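Local coordinates for uncharacterized lipoprotein YjhA (Bacillus subtilis, PDB 3CFU), which is of unknown function but is a predicted membrane lipoprotein, represented here by its DUF4352 domain without the N-terminal lipid-attachment region, at residues R48-E52 against S85-R91. Residues are numbered along the deposited sequence; the frame is centred on the assembly and turned at random.
Sequences RLIIE and SIEEKGR
Arg-48 NH2 is met by two glutamates of the loop 85-91 and a water. The closer carboxylate oxygen is Glu-88 OE2, 3.2 Å from Arg-48 NH2 in a salt bridge whose hydrogen bond is bent to 142°, with the oxygen tilted out of the guanidinium plane; the nitrogen in turn meets OE2 from above the carboxylate plane. Glu-87 OE2 adds a long salt bridge, 3.6 Å from Arg-48 NH2, and a water bridges the same groups: it donates to Glu-87 OE2 at 2.8 Å, hydrogen-bonds to Ser-85 OG and accepts weakly from Arg-48 NH2. Arg-48, Glu-87 and Glu-88 thus form a salt-bridge network, with Glu-88 at the centre of an inverse gamma turn. The carboxylates lie near the guanidinium edge, whereas Ser-85 CB presses on one face, 3.1 Å above the plane and toward the rim. The arginine's positive charge should favour the ionised form of both glutamates. Glu-88 folds back through its bent chi2 (76°), and OE1 accepts from Ser-85 N with its syn lone pair; the loop itself thus holds this carboxylate for Arg-48. Beside the salt bridges Ile-50 CG2 rests on Glu-88 CG at 4.2 Å. At the far end Arg-91 NH2 reaches Glu-52 OE2 at 3.3 Å in a nearly straight bond; the oxygen lies in the guanidinium plane, but the carboxylate stands almost perpendicular to it. The loop, which follows strand 83-84, is thereby tied by charged pairs to strand 47-57, within the antiparallel sheet between strands 13-23 and 103-112. Ser-109 of strand 103-112 takes Arg-48 NH1, and Val-107 touches both Glu-88 and Arg-91.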
# COMPACT_ATOMS: atom_id res chain seq x y z
N ARG A 48 3.43 0.60 15.18
CA ARG A 48 2.67 0.30 13.99
C ARG A 48 2.62 1.46 13.01
O ARG A 48 2.20 2.57 13.36
CB ARG A 48 1.23 -0.09 14.37
CG ARG A 48 0.40 -0.66 13.22
CD ARG A 48 -0.82 -1.40 13.74
NE ARG A 48 -1.73 -0.52 14.47
CZ ARG A 48 -2.51 0.39 13.90
NH1 ARG A 48 -2.50 0.55 12.59
NH2 ARG A 48 -3.30 1.15 14.65
N LEU A 49 3.07 1.22 11.79
CA LEU A 49 3.02 2.23 10.74
C LEU A 49 1.59 2.26 10.15
O LEU A 49 0.93 1.23 10.03
CB LEU A 49 4.00 1.89 9.61
CG LEU A 49 5.48 2.15 9.93
CD1 LEU A 49 5.81 1.68 11.33
CD2 LEU A 49 6.36 1.46 8.90
N ILE A 50 1.13 3.46 9.83
CA ILE A 50 -0.17 3.64 9.20
C ILE A 50 0.07 4.49 7.97
O ILE A 50 -0.01 5.71 8.02
CB ILE A 50 -1.18 4.40 10.08
CG1 ILE A 50 -1.45 3.62 11.37
CG2 ILE A 50 -2.48 4.60 9.31
CD1 ILE A 50 -0.28 3.64 12.33
N ILE A 51 0.39 3.83 6.86
CA ILE A 51 0.66 4.52 5.61
C ILE A 51 -0.63 4.78 4.85
O ILE A 51 -1.41 3.85 4.60
CB ILE A 51 1.62 3.71 4.72
CG1 ILE A 51 2.95 3.48 5.46
CG2 ILE A 51 1.88 4.45 3.42
CD1 ILE A 51 3.83 2.42 4.85
N GLU A 52 -0.86 6.04 4.50
CA GLU A 52 -2.03 6.42 3.73
C GLU A 52 -1.52 6.63 2.32
O GLU A 52 -0.53 7.34 2.11
CB GLU A 52 -2.67 7.71 4.26
CG GLU A 52 -3.92 8.10 3.50
CD GLU A 52 -4.49 9.43 3.94
OE1 GLU A 52 -3.87 10.47 3.67
OE2 GLU A 52 -5.58 9.42 4.57
N SER A 85 -5.87 -2.18 11.87
CA SER A 85 -6.42 -1.87 13.18
C SER A 85 -7.86 -1.43 13.02
O SER A 85 -8.24 -0.83 12.01
CB SER A 85 -5.62 -0.77 13.89
OG SER A 85 -6.06 -0.63 15.24
N ILE A 86 -8.66 -1.74 14.04
CA ILE A 86 -10.08 -1.40 14.06
C ILE A 86 -10.26 0.11 14.05
O ILE A 86 -11.34 0.62 13.74
CB ILE A 86 -10.74 -1.98 15.34
CG1 ILE A 86 -10.31 -3.44 15.55
CG2 ILE A 86 -12.26 -1.87 15.25
CD1 ILE A 86 -8.95 -3.60 16.22
N GLU A 87 -9.19 0.83 14.39
CA GLU A 87 -9.23 2.29 14.44
C GLU A 87 -9.46 2.93 13.08
O GLU A 87 -10.43 3.67 12.90
CB GLU A 87 -7.95 2.82 15.08
CG GLU A 87 -7.75 2.38 16.53
CD GLU A 87 -6.44 2.86 17.11
OE1 GLU A 87 -6.27 4.08 17.29
OE2 GLU A 87 -5.56 2.01 17.37
N GLU A 88 -8.59 2.64 12.12
CA GLU A 88 -8.74 3.21 10.78
C GLU A 88 -9.89 2.51 10.05
O GLU A 88 -9.76 2.12 8.88
CB GLU A 88 -7.44 3.05 9.98
CG GLU A 88 -6.17 3.19 10.80
CD GLU A 88 -5.89 1.95 11.63
OE1 GLU A 88 -5.76 0.86 11.04
OE2 GLU A 88 -5.79 2.06 12.87
N LYS A 89 -11.02 2.35 10.74
CA LYS A 89 -12.21 1.72 10.16
C LYS A 89 -12.73 2.57 9.01
O LYS A 89 -12.92 3.78 9.16
CB LYS A 89 -13.28 1.55 11.24
N GLY A 90 -12.94 1.94 7.86
CA GLY A 90 -13.41 2.64 6.68
C GLY A 90 -12.26 3.15 5.83
O GLY A 90 -12.46 3.57 4.68
N ARG A 91 -11.05 3.12 6.37
CA ARG A 91 -9.87 3.60 5.65
C ARG A 91 -8.96 2.47 5.18
O ARG A 91 -8.15 2.65 4.27
CB ARG A 91 -9.06 4.56 6.54
CG ARG A 91 -9.81 5.80 7.01
CD ARG A 91 -8.99 6.57 8.05
NE ARG A 91 -7.81 7.20 7.47
CZ ARG A 91 -6.64 7.35 8.10
NH1 ARG A 91 -6.49 6.90 9.34
NH2 ARG A 91 -5.63 7.95 7.49
O HOH W 1 -4.51 -0.53 17.27